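Laccase (Uncultured bacterium, PDB 4F7K) probably oxidises phenolic and related substrates while reducing dioxygen to water, as a laccase of the multicopper oxidase family. Local coordinates at residues I135-W140 with A168-E173; L186-V191 with L225-A230; S290-T295 with T328-F333; Q337-R342 with C388-P393. All blocks are in the same frame, centred on the assembly; numbering follows the deposited sequence.

Contact 1. Residues I135-W140 with A168-E173; sequences IMIDDW and ARALVE
Strand 131-140 and the outermost strand 167-173 pair antiparallel in the six-stranded sheet of a cupredoxin-like domain, with M136 opposite L171 and D138 opposite R169 as hydrogen-bonded pairs. Two bonds close each pair. M136 N donates to L171 O at 2.9 Å in the carbonyl plane. L171 N returns a bond to M136 O at 2.7 Å, nearly straight at 172°. R169 N meets D138 O at 2.9 Å, almost along the C=O axis, and D138 N bonds back to R169 O.

I135, I137, A170 and V172 share one face. With CG1 of I135 beside the backbone N (chi1 -37°), CG2 is left on the far side from N, where it touches A170 CB at 3.7 Å. I135 CD1 turns to both methyls of V172, and I137 CG1 lies against A170 CB. F197 and L258 of the facing strands pack on this side.

W140 works on the other face. The edge of its indole meets R169, with CZ3 3.5 Å from R169 CB, and CH2 is 4.0 Å from L171 CD1. One indole face rests on D138 CB, while K113 makes a cation-pi contact with the ring. L171 CD2 lies 3.5 Å above the centre of the R169 guanidinium plane. A serine at W140 would probably leave R169 CB and L171 CD1 without their aromatic neighbour and K113 without its ring partner.

On the face of I135, I137 and A170 the contacts are mostly apolar, while beside W140 and R169 aromatic, aliphatic and charged groups meet.

Contact 2. Residues L186-V191 with L225-A230; sequences LRLINV and LILAPA
The backbones of N190 and A230 meet where strand 183-190 ends: A230 N donates to N190 O at 2.7 Å, with a bent angle of 139° at the hydrogen. Away from this point the two chains diverge, and side chains fill the interval.

N190 does most of the work. Its CG is anti to the backbone N (chi1 180°), which carries the amide to the turn after strand 226-227. There ND2 bonds L227 O at 2.8 Å. The oxygen lies close to the amide plane of N190, but ND2 stands above the carbonyl plane of L227, 55° out of it. ND2 also bonds R195 O, and OD1 accepts from A192 N. Three bonds therefore fix the rotation of the amide. N190 CB rests 3.8 Å from L227 CB.

Leucines continue the contact. L227 CD1 touches L188 CB at 3.9 Å. L188 CD2 and L225 CD2 meet methyl to methyl at 3.6 Å, the two side chains crossing at a slant. I235 of strand 232-239 touches both L188 and L225.

A leucine in place of N190 would probably leave L227 O, R195 O and A192 N without their side-chain partner. The contact joins the two sheets of a cupredoxin-like sandwich: leucines supply the apolar part, and one buried amide satisfies backbone groups where the chain turns.

Contact 3. Residues S290-T295 with T328-F333; sequences SAVSLT and TPLHSF
S290 OG is the polar atom of this contact and sits at the edge of the F333 ring, near its plane, 3.3 Å from F333 CE1. Its torsion, between the backbone N and the carbonyl carbon of S290 (chi1 38°), turns OG to the ring edge. No hydrogen bond joins the two segments, so apolar side chains carry the rest.

V292 CG1 nestles against the branch of L330. It is 3.8 Å from L330 CG and equally close to L330 CD1 and CD2. The methyl faces the leucine because it is opposite the V292 backbone N (chi1 -179°). L294 CD1 adds a looser contact with L330 CD1 at 4.3 Å. V292 CG2 approaches F333 CZ at 4.5 Å. Within its own segment, H331 ND1 lies 3.6 Å above the centre of the F333 ring.

The touching parts run nearly antiparallel. Strand 290-295 is outermost in one sheet of a cupredoxin-like sandwich and bonds to strand 337-344. L330 and F333 flank the short, weakly bonded strand 331-332, outermost in the other sheet, next to strand 412-415. L398 of strand 395-402 touches both L294 and L330.

Contact 4. Residues Q337-R342 with C388-P393; sequences QTARIR and CVFDNP
The F390 ring has C388 SG over the centre of one face, 3.6 Å above its plane, and A339 CB in plane at its edge. F333 stacks on the opposite face, and H358 makes an edge-to-face contact with the ring. F390 belongs to strand 383-390, which pairs antiparallel with strand 337-344 in a five-stranded sheet of the third multicopper oxidase range, a cupredoxin-like fold.

At the ring edge A339 CB is only 3.3 Å from F390 CE2. I341 CD1 reaches the same rim more loosely, 4.2 Å from F390 CZ. The CG of F390 stands beside its backbone N (chi1 -63°), which brings the ring back over the side chain of C388, two residues earlier on the same face of the sheet.

A339 and C388 form the firm hydrogen-bonded pair. A339 N donates to C388 O at 2.8 Å, and C388 N donates to A339 O at 2.9 Å in the carbonyl plane. C388 O also receives a CA-H...O contact from T338. The bond from F390 N to Q337 O is weak, bent to 123° at the hydrogen. F390 is the centre of an inverse gamma turn.

T338 and V389 lie on the other face of the sheet, as a non-hydrogen-bonded pair. The hydroxyl of T338 is held by D287 OD1, and across the pair T338 OG1 lies 4.0 Å from V389 CG2.

Along the chain the four contacts follow one another in series. Contacts 1 and 2 lie in the second multicopper oxidase range, their centres about 10 Å apart. Strands 131-140 and 183-190 are neighbours in one sheet, with probable hydrogen bonds between I135 and both R187 and I189. Contacts 3 and 4 lie in the third range, also about 10 Å apart between centres, where strands 290-295 and 337-344 are neighbours. The two pairs do not touch: the centres of contacts 1 and 3 are about 35 Å apart, on opposite sides of the chain's centre. Each pair thus helps build a separate beta-sandwich, consistent with a three-domain laccase.

Contact 1. Residues I135-W140 with A168-E173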
loop_
_atom_site.group_PDB
_atom_site.type_symbol
_atom_site.label_atom_id
_atom_site.label_comp_id
_atom_site.label_asym_id
_atom_site.label_seq_id
_atom_site.Cartn_x
_atom_site.Cartn_y
_atom_site.Cartn_z
ATOM N N ILE A 135 -2.901 -4.743 8.671
ATOM C CA ILE A 135 -3.497 -5.871 7.986
ATOM C C ILE A 135 -3.045 -5.852 6.540
ATOM O O ILE A 135 -3.559 -5.047 5.726
ATOM C CB ILE A 135 -5.064 -5.810 7.968
ATOM C CG1 ILE A 135 -5.631 -5.233 9.275
ATOM C CG2 ILE A 135 -5.652 -7.173 7.570
ATOM C CD1 ILE A 135 -5.297 -5.991 10.488
ATOM N N MET A 136 -2.133 -6.768 6.218
ATOM C CA MET A 136 -1.581 -6.878 4.884
ATOM C C MET A 136 -2.259 -8.043 4.170
ATOM O O MET A 136 -2.188 -9.228 4.607
ATOM C CB MET A 136 -0.043 -7.010 4.927
ATOM C CG MET A 136 0.667 -5.697 5.345
ATOM S SD MET A 136 2.353 -5.951 6.045
ATOM C CE MET A 136 2.026 -6.699 7.663
ATOM N N ILE A 137 -2.961 -7.713 3.101
ATOM C CA ILE A 137 -3.689 -8.731 2.370
ATOM C C ILE A 137 -2.930 -9.054 1.094
ATOM O O ILE A 137 -2.535 -8.159 0.355
ATOM C CB ILE A 137 -5.145 -8.296 2.080
ATOM C CG1 ILE A 137 -5.840 -7.903 3.393
ATOM C CG2 ILE A 137 -5.917 -9.407 1.369
ATOM C CD1 ILE A 137 -7.280 -7.336 3.235
ATOM N N ASP A 138 -2.679 -10.339 0.868
ATOM C CA ASP A 138 -1.903 -10.765 -0.307
ATOM C C ASP A 138 -2.539 -12.072 -0.783
ATOM O O ASP A 138 -3.277 -12.731 -0.049
ATOM C CB ASP A 138 -0.435 -10.967 0.126
ATOM C CG ASP A 138 0.582 -10.844 -1.017
ATOM O OD1 ASP A 138 0.163 -10.683 -2.205
ATOM O OD2 ASP A 138 1.825 -10.918 -0.676
ATOM N N ASP A 139 -2.311 -12.453 -2.025
ATOM C CA ASP A 139 -2.666 -13.826 -2.367
ATOM C C ASP A 139 -1.498 -14.601 -2.931
ATOM O O ASP A 139 -0.443 -14.031 -3.206
ATOM C CB ASP A 139 -3.899 -13.881 -3.241
ATOM C CG ASP A 139 -3.587 -13.635 -4.642
ATOM O OD1 ASP A 139 -2.775 -12.702 -4.866
ATOM O OD2 ASP A 139 -4.123 -14.388 -5.482
ATOM N N TRP A 140 -1.632 -15.916 -3.023
ATOM C CA TRP A 140 -0.454 -16.722 -3.328
ATOM C C TRP A 140 -0.856 -17.974 -4.103
ATOM O O TRP A 140 -1.923 -18.526 -3.891
ATOM C CB TRP A 140 0.291 -17.215 -2.070
ATOM C CG TRP A 140 0.993 -16.228 -1.196
ATOM C CD1 TRP A 140 2.315 -15.873 -1.213
ATOM C CD2 TRP A 140 0.407 -15.545 -0.095
ATOM N NE1 TRP A 140 2.571 -14.947 -0.202
ATOM C CE2 TRP A 140 1.404 -14.742 0.491
ATOM C CE3 TRP A 140 -0.880 -15.534 0.445
ATOM C CZ2 TRP A 140 1.158 -13.955 1.585
ATOM C CZ3 TRP A 140 -1.127 -14.765 1.520
ATOM C CH2 TRP A 140 -0.126 -13.959 2.084
ATOM N N ALA A 168 -5.589 -16.590 -0.476
ATOM C CA ALA A 168 -5.458 -15.173 -0.151
ATOM C C ALA A 168 -5.497 -15.106 1.361
ATOM O O ALA A 168 -6.213 -15.871 1.961
ATOM C CB ALA A 168 -6.596 -14.398 -0.774
ATOM N N ARG A 169 -4.666 -14.264 1.969
ATOM C CA ARG A 169 -4.656 -14.101 3.409
ATOM C C ARG A 169 -4.464 -12.671 3.799
ATOM O O ARG A 169 -3.739 -11.942 3.123
ATOM C CB ARG A 169 -3.506 -14.868 4.062
ATOM C CG ARG A 169 -3.874 -16.221 4.572
ATOM C CD ARG A 169 -2.671 -16.835 5.232
ATOM N NE ARG A 169 -2.680 -16.505 6.629
ATOM C CZ ARG A 169 -1.672 -16.687 7.468
ATOM N NH1 ARG A 169 -0.506 -17.229 7.058
ATOM N NH2 ARG A 169 -1.843 -16.310 8.734
ATOM N N ALA A 170 -5.095 -12.316 4.911
ATOM C CA ALA A 170 -4.874 -11.081 5.626
ATOM C C ALA A 170 -3.914 -11.374 6.783
ATOM O O ALA A 170 -4.262 -12.057 7.707
ATOM C CB ALA A 170 -6.218 -10.556 6.178
ATOM N N LEU A 171 -2.700 -10.859 6.712
ATOM C CA LEU A 171 -1.710 -11.050 7.758
ATOM C C LEU A 171 -1.817 -9.901 8.718
ATOM O O LEU A 171 -1.811 -8.744 8.296
ATOM C CB LEU A 171 -0.308 -11.080 7.165
ATOM C CG LEU A 171 -0.137 -12.172 6.097
ATOM C CD1 LEU A 171 1.175 -12.026 5.370
ATOM C CD2 LEU A 171 -0.188 -13.548 6.720
ATOM N N VAL A 172 -1.905 -10.235 10.005
ATOM C CA VAL A 172 -2.179 -9.272 11.041
ATOM C C VAL A 172 -0.889 -9.051 11.809
ATOM O O VAL A 172 -0.218 -10.006 12.198
ATOM C CB VAL A 172 -3.315 -9.775 12.001
ATOM C CG1 VAL A 172 -3.599 -8.762 13.061
ATOM C CG2 VAL A 172 -4.605 -10.041 11.205
ATOM N N GLU A 173 -0.511 -7.794 11.964
ATOM C CA GLU A 173 0.723 -7.452 12.665
ATOM C C GLU A 173 0.446 -6.341 13.653
ATOM O O GLU A 173 -0.010 -5.281 13.238
ATOM C CB GLU A 173 1.798 -7.009 11.672
ATOM C CG GLU A 173 3.087 -6.457 12.326
ATOM C CD GLU A 173 3.779 -7.462 13.217
ATOM O OE1 GLU A 173 3.999 -8.604 12.768
ATOM O OE2 GLU A 173 4.102 -7.105 14.378
#

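Contact 2. Residues L186-V191 with L225-A230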
loop_
_atom_site.group_PDB
_atom_site.type_symbol
_atom_site.label_atom_id
_atom_site.label_comp_id
_atom_site.label_asym_id
_atom_site.label_seq_id
_atom_site.Cartn_x
_atom_site.Cartn_y
_atom_site.Cartn_z
ATOM N N LEU A 186 -7.382 -0.321 12.541
ATOM C CA LEU A 186 -7.059 -1.338 11.579
ATOM C C LEU A 186 -6.533 -0.688 10.288
ATOM O O LEU A 186 -7.286 -0.015 9.579
ATOM C CB LEU A 186 -8.307 -2.208 11.290
ATOM C CG LEU A 186 -8.936 -2.938 12.492
ATOM C CD1 LEU A 186 -10.265 -3.527 12.115
ATOM C CD2 LEU A 186 -8.029 -4.037 13.030
ATOM N N ARG A 187 -5.239 -0.890 10.031
ATOM C CA ARG A 187 -4.503 -0.357 8.871
ATOM C C ARG A 187 -4.408 -1.380 7.744
ATOM O O ARG A 187 -3.536 -2.272 7.761
ATOM C CB ARG A 187 -3.105 0.092 9.308
ATOM C CG ARG A 187 -3.132 1.217 10.397
ATOM C CD ARG A 187 -1.724 1.551 10.772
ATOM N NE ARG A 187 -1.595 2.387 11.963
ATOM C CZ ARG A 187 -1.239 3.680 11.948
ATOM N NH1 ARG A 187 -1.029 4.308 10.794
ATOM N NH2 ARG A 187 -1.110 4.347 13.100
ATOM N N LEU A 188 -5.330 -1.262 6.785
ATOM C CA LEU A 188 -5.481 -2.273 5.769
ATOM C C LEU A 188 -4.605 -1.889 4.619
ATOM O O LEU A 188 -4.623 -0.748 4.162
ATOM C CB LEU A 188 -6.935 -2.382 5.264
ATOM C CG LEU A 188 -7.977 -3.180 6.059
ATOM C CD1 LEU A 188 -8.066 -2.830 7.534
ATOM C CD2 LEU A 188 -9.355 -2.999 5.385
ATOM N N ILE A 189 -3.850 -2.863 4.143
ATOM C CA ILE A 189 -3.002 -2.632 3.018
ATOM C C ILE A 189 -3.159 -3.784 2.052
ATOM O O ILE A 189 -2.950 -4.941 2.455
ATOM C CB ILE A 189 -1.512 -2.552 3.414
ATOM C CG1 ILE A 189 -1.303 -1.559 4.566
ATOM C CG2 ILE A 189 -0.700 -2.181 2.182
ATOM C CD1 ILE A 189 0.135 -1.528 5.157
ATOM N N ASN A 190 -3.501 -3.472 0.800
ATOM C CA ASN A 190 -3.517 -4.491 -0.254
ATOM C C ASN A 190 -2.107 -4.587 -0.825
ATOM O O ASN A 190 -1.678 -3.665 -1.552
ATOM C CB ASN A 190 -4.544 -4.187 -1.373
ATOM C CG ASN A 190 -4.544 -5.276 -2.488
ATOM O OD1 ASN A 190 -3.679 -6.157 -2.495
ATOM N ND2 ASN A 190 -5.510 -5.218 -3.423
ATOM N N VAL A 191 -1.364 -5.638 -0.434
ATOM C CA VAL A 191 0.030 -5.777 -0.860
ATOM C C VAL A 191 0.160 -6.739 -2.047
ATOM O O VAL A 191 1.257 -6.980 -2.526
ATOM C CB VAL A 191 0.982 -6.209 0.292
ATOM C CG1 VAL A 191 0.908 -5.197 1.449
ATOM C CG2 VAL A 191 0.654 -7.664 0.799
ATOM N N LEU A 225 -16.182 -1.563 0.893
ATOM C CA LEU A 225 -14.747 -1.221 0.730
ATOM C C LEU A 225 -14.033 -2.095 -0.302
ATOM O O LEU A 225 -14.107 -3.327 -0.238
ATOM C CB LEU A 225 -13.970 -1.295 2.052
ATOM C CG LEU A 225 -12.477 -0.909 2.038
ATOM C CD1 LEU A 225 -12.243 0.583 1.766
ATOM C CD2 LEU A 225 -11.855 -1.300 3.389
ATOM N N ILE A 226 -13.348 -1.446 -1.244
ATOM C CA ILE A 226 -12.496 -2.153 -2.188
ATOM C C ILE A 226 -11.088 -1.598 -2.163
ATOM O O ILE A 226 -10.911 -0.381 -2.190
ATOM C CB ILE A 226 -13.016 -2.027 -3.639
ATOM C CG1 ILE A 226 -14.400 -2.658 -3.777
ATOM C CG2 ILE A 226 -12.039 -2.685 -4.595
ATOM C CD1 ILE A 226 -15.258 -2.034 -4.896
ATOM N N LEU A 227 -10.101 -2.488 -2.087
ATOM C CA LEU A 227 -8.703 -2.086 -2.192
ATOM C C LEU A 227 -8.070 -2.646 -3.436
ATOM O O LEU A 227 -7.995 -3.875 -3.607
ATOM C CB LEU A 227 -7.900 -2.506 -0.954
ATOM C CG LEU A 227 -8.405 -1.951 0.376
ATOM C CD1 LEU A 227 -7.730 -2.739 1.479
ATOM C CD2 LEU A 227 -8.139 -0.431 0.511
ATOM N N ALA A 228 -7.652 -1.752 -4.337
ATOM C CA ALA A 228 -6.832 -2.176 -5.461
ATOM C C ALA A 228 -5.386 -2.390 -4.993
ATOM O O ALA A 228 -5.033 -2.004 -3.875
ATOM C CB ALA A 228 -6.909 -1.175 -6.619
ATOM N N PRO A 229 -4.538 -2.990 -5.848
ATOM C CA PRO A 229 -3.142 -3.242 -5.465
ATOM C C PRO A 229 -2.470 -1.993 -4.895
ATOM O O PRO A 229 -2.607 -0.948 -5.494
ATOM C CB PRO A 229 -2.462 -3.644 -6.806
ATOM C CG PRO A 229 -3.577 -4.221 -7.608
ATOM C CD PRO A 229 -4.868 -3.558 -7.169
ATOM N N ALA A 230 -1.779 -2.114 -3.746
ATOM C CA ALA A 230 -0.944 -1.044 -3.139
ATOM C C ALA A 230 -1.736 0.028 -2.389
ATOM O O ALA A 230 -1.159 0.886 -1.756
ATOM C CB ALA A 230 -0.002 -0.391 -4.175
#

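Contact 3. Residues S290-T295 with T328-F333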
loop_
_atom_site.group_PDB
_atom_site.type_symbol
_atom_site.label_atom_id
_atom_site.label_comp_id
_atom_site.label_asym_id
_atom_site.label_seq_id
_atom_site.Cartn_x
_atom_site.Cartn_y
_atom_site.Cartn_z
ATOM N N SER A 290 -2.649 21.777 -16.849
ATOM C CA SER A 290 -2.339 21.296 -18.181
ATOM C C SER A 290 -2.910 19.913 -18.354
ATOM O O SER A 290 -2.460 18.963 -17.727
ATOM C CB SER A 290 -0.834 21.327 -18.473
ATOM O OG SER A 290 -0.075 20.959 -17.344
ATOM N N ALA A 291 -3.942 19.829 -19.182
ATOM C CA ALA A 291 -4.571 18.574 -19.545
ATOM C C ALA A 291 -3.545 17.728 -20.266
ATOM O O ALA A 291 -2.902 18.184 -21.222
ATOM C CB ALA A 291 -5.793 18.824 -20.430
ATOM N N VAL A 292 -3.373 16.508 -19.758
ATOM C CA VAL A 292 -2.485 15.509 -20.322
ATOM C C VAL A 292 -3.331 14.250 -20.428
ATOM O O VAL A 292 -4.177 13.979 -19.570
ATOM C CB VAL A 292 -1.266 15.222 -19.395
ATOM C CG1 VAL A 292 -0.335 14.204 -20.020
ATOM C CG2 VAL A 292 -0.496 16.482 -19.080
ATOM N N SER A 293 -3.129 13.484 -21.487
ATOM C CA SER A 293 -3.816 12.217 -21.587
ATOM C C SER A 293 -2.808 11.084 -21.742
ATOM O O SER A 293 -1.775 11.231 -22.414
ATOM C CB SER A 293 -4.817 12.229 -22.732
ATOM O OG SER A 293 -4.170 11.874 -23.930
ATOM N N LEU A 294 -3.120 9.965 -21.095
ATOM C CA LEU A 294 -2.284 8.771 -21.124
ATOM C C LEU A 294 -3.130 7.508 -21.342
ATOM O O LEU A 294 -4.002 7.177 -20.545
ATOM C CB LEU A 294 -1.469 8.676 -19.832
ATOM C CG LEU A 294 -0.403 7.586 -19.712
ATOM C CD1 LEU A 294 0.521 7.540 -20.948
ATOM C CD2 LEU A 294 0.402 7.808 -18.453
ATOM N N THR A 295 -2.887 6.820 -22.448
ATOM C CA THR A 295 -3.639 5.612 -22.740
ATOM C C THR A 295 -2.785 4.385 -22.511
ATOM O O THR A 295 -1.605 4.348 -22.869
ATOM C CB THR A 295 -4.160 5.551 -24.176
ATOM O OG1 THR A 295 -3.284 4.731 -24.956
ATOM C CG2 THR A 295 -4.271 6.933 -24.775
ATOM N N THR A 328 12.290 10.478 -22.925
ATOM C CA THR A 328 11.729 11.786 -22.565
ATOM C C THR A 328 10.518 11.570 -21.660
ATOM O O THR A 328 9.917 10.494 -21.698
ATOM C CB THR A 328 11.324 12.632 -23.816
ATOM O OG1 THR A 328 10.500 11.849 -24.692
ATOM C CG2 THR A 328 12.553 13.116 -24.569
ATOM N N PRO A 329 10.156 12.581 -20.841
ATOM C CA PRO A 329 9.051 12.385 -19.912
ATOM C C PRO A 329 7.698 12.537 -20.597
ATOM O O PRO A 329 7.634 12.983 -21.739
ATOM C CB PRO A 329 9.259 13.509 -18.897
ATOM C CG PRO A 329 9.873 14.616 -19.697
ATOM C CD PRO A 329 10.722 13.944 -20.744
ATOM N N LEU A 330 6.635 12.142 -19.900
ATOM C CA LEU A 330 5.270 12.399 -20.331
ATOM C C LEU A 330 5.081 13.891 -20.458
ATOM O O LEU A 330 4.570 14.371 -21.468
ATOM C CB LEU A 330 4.271 11.858 -19.308
ATOM C CG LEU A 330 2.786 12.197 -19.474
ATOM C CD1 LEU A 330 2.155 11.458 -20.666
ATOM C CD2 LEU A 330 2.034 11.894 -18.191
ATOM N N HIS A 331 5.482 14.605 -19.411
ATOM C CA HIS A 331 5.515 16.048 -19.409
ATOM C C HIS A 331 6.636 16.544 -18.503
ATOM O O HIS A 331 7.116 15.811 -17.628
ATOM C CB HIS A 331 4.169 16.616 -18.967
ATOM C CG HIS A 331 3.908 17.988 -19.497
ATOM N ND1 HIS A 331 4.098 19.127 -18.744
ATOM C CD2 HIS A 331 3.506 18.406 -20.719
ATOM C CE1 HIS A 331 3.815 20.188 -19.476
ATOM N NE2 HIS A 331 3.454 19.778 -20.678
ATOM N N SER A 332 7.064 17.781 -18.726
ATOM C CA SER A 332 8.063 18.420 -17.886
ATOM C C SER A 332 7.511 19.710 -17.272
ATOM O O SER A 332 7.516 20.751 -17.910
ATOM C CB SER A 332 9.340 18.685 -18.682
ATOM O OG SER A 332 10.358 19.177 -17.831
ATOM N N PHE A 333 7.041 19.621 -16.030
ATOM C CA PHE A 333 6.335 20.710 -15.345
ATOM C C PHE A 333 7.259 21.675 -14.643
ATOM O O PHE A 333 8.332 21.282 -14.178
ATOM C CB PHE A 333 5.420 20.141 -14.256
ATOM C CG PHE A 333 4.311 19.280 -14.773
ATOM C CD1 PHE A 333 3.104 19.849 -15.181
ATOM C CD2 PHE A 333 4.461 17.896 -14.838
ATOM C CE1 PHE A 333 2.066 19.048 -15.649
ATOM C CE2 PHE A 333 3.429 17.086 -15.312
ATOM C CZ PHE A 333 2.233 17.666 -15.713
#

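Contact 4. Residues Q337-R342 with C388-P393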
loop_
_atom_site.group_PDB
_atom_site.type_symbol
_atom_site.label_atom_id
_atom_site.label_comp_id
_atom_site.label_asym_id
_atom_site.label_seq_id
_atom_site.Cartn_x
_atom_site.Cartn_y
_atom_site.Cartn_z
ATOM N N GLN A 337 2.749 23.533 -10.437
ATOM C CA GLN A 337 1.654 23.509 -11.436
ATOM C C GLN A 337 0.626 22.406 -11.141
ATOM O O GLN A 337 0.947 21.402 -10.486
ATOM C CB GLN A 337 2.193 23.308 -12.856
ATOM C CG GLN A 337 2.990 24.469 -13.406
ATOM C CD GLN A 337 3.187 24.404 -14.913
ATOM O OE1 GLN A 337 3.538 23.361 -15.462
ATOM N NE2 GLN A 337 2.976 25.539 -15.590
ATOM N N THR A 338 -0.600 22.615 -11.622
ATOM C CA THR A 338 -1.667 21.629 -11.529
ATOM C C THR A 338 -1.768 20.888 -12.858
ATOM O O THR A 338 -1.509 21.460 -13.921
ATOM C CB THR A 338 -3.051 22.271 -11.236
ATOM O OG1 THR A 338 -2.940 23.247 -10.195
ATOM C CG2 THR A 338 -4.065 21.190 -10.816
ATOM N N ALA A 339 -2.161 19.622 -12.791
ATOM C CA ALA A 339 -2.327 18.800 -13.980
ATOM C C ALA A 339 -3.600 17.990 -13.886
ATOM O O ALA A 339 -3.958 17.527 -12.803
ATOM C CB ALA A 339 -1.147 17.861 -14.127
ATOM N N ARG A 340 -4.276 17.823 -15.019
ATOM C CA ARG A 340 -5.330 16.822 -15.152
ATOM C C ARG A 340 -4.804 15.749 -16.085
ATOM O O ARG A 340 -4.505 16.028 -17.245
ATOM C CB ARG A 340 -6.620 17.429 -15.728
ATOM N N ILE A 341 -4.650 14.535 -15.576
ATOM C CA ILE A 341 -4.219 13.430 -16.416
ATOM C C ILE A 341 -5.418 12.543 -16.717
ATOM O O ILE A 341 -6.092 12.076 -15.803
ATOM C CB ILE A 341 -3.041 12.595 -15.796
ATOM C CG1 ILE A 341 -1.878 13.533 -15.455
ATOM C CG2 ILE A 341 -2.591 11.503 -16.789
ATOM C CD1 ILE A 341 -0.677 12.882 -14.793
ATOM N N ARG A 342 -5.696 12.363 -18.002
ATOM C CA ARG A 342 -6.701 11.427 -18.453
ATOM C C ARG A 342 -6.018 10.106 -18.675
ATOM O O ARG A 342 -5.055 10.029 -19.441
ATOM C CB ARG A 342 -7.310 11.899 -19.764
ATOM C CG ARG A 342 -8.404 11.001 -20.298
ATOM C CD ARG A 342 -9.441 11.804 -21.098
ATOM N NE ARG A 342 -10.326 12.555 -20.209
ATOM C CZ ARG A 342 -11.326 13.336 -20.613
ATOM N NH1 ARG A 342 -11.591 13.479 -21.907
ATOM N NH2 ARG A 342 -12.064 13.974 -19.717
ATOM N N CYS A 388 -3.491 16.373 -10.169
ATOM C CA CYS A 388 -2.310 16.429 -9.324
ATOM C C CYS A 388 -1.642 17.802 -9.333
ATOM O O CYS A 388 -1.495 18.423 -10.363
ATOM C CB CYS A 388 -1.299 15.394 -9.788
ATOM S SG CYS A 388 0.216 15.413 -8.837
ATOM N N VAL A 389 -1.188 18.242 -8.171
ATOM C CA VAL A 389 -0.358 19.431 -8.096
ATOM C C VAL A 389 1.071 18.972 -7.965
ATOM O O VAL A 389 1.495 18.552 -6.886
ATOM C CB VAL A 389 -0.757 20.353 -6.887
ATOM C CG1 VAL A 389 0.226 21.557 -6.742
ATOM C CG2 VAL A 389 -2.181 20.832 -7.038
ATOM N N PHE A 390 1.810 19.063 -9.065
ATOM C CA PHE A 390 3.238 18.800 -9.057
ATOM C C PHE A 390 4.127 19.791 -8.291
ATOM O O PHE A 390 4.781 20.636 -8.894
ATOM C CB PHE A 390 3.715 18.601 -10.488
ATOM C CG PHE A 390 3.072 17.407 -11.136
ATOM C CD1 PHE A 390 3.484 16.116 -10.793
ATOM C CD2 PHE A 390 1.997 17.557 -12.009
ATOM C CE1 PHE A 390 2.882 15.004 -11.359
ATOM C CE2 PHE A 390 1.383 16.446 -12.573
ATOM C CZ PHE A 390 1.833 15.163 -12.251
ATOM N N ASP A 391 4.170 19.622 -6.963
ATOM C CA ASP A 391 4.924 20.492 -6.031
ATOM C C ASP A 391 6.271 19.889 -5.571
ATOM O O ASP A 391 7.146 20.635 -5.060
ATOM C CB ASP A 391 4.068 20.786 -4.786
ATOM C CG ASP A 391 3.626 19.499 -4.071
ATOM O OD1 ASP A 391 3.915 18.423 -4.620
ATOM O OD2 ASP A 391 2.998 19.547 -2.987
ATOM N N ASN A 392 6.424 18.553 -5.713
ATOM C CA ASN A 392 7.683 17.822 -5.352
ATOM C C ASN A 392 8.680 17.727 -6.501
ATOM O O ASN A 392 8.398 17.102 -7.535
ATOM C CB ASN A 392 7.366 16.405 -4.805
ATOM C CG ASN A 392 8.521 15.783 -3.953
ATOM O OD1 ASN A 392 9.665 16.260 -3.911
ATOM N ND2 ASN A 392 8.198 14.693 -3.288
ATOM N N PRO A 393 9.864 18.342 -6.342
ATOM C CA PRO A 393 10.765 18.406 -7.490
ATOM C C PRO A 393 11.493 17.119 -7.795
ATOM O O PRO A 393 11.931 16.392 -6.883
ATOM C CB PRO A 393 11.799 19.480 -7.078
ATOM C CG PRO A 393 11.147 20.226 -5.978
ATOM C CD PRO A 393 10.319 19.215 -5.248
#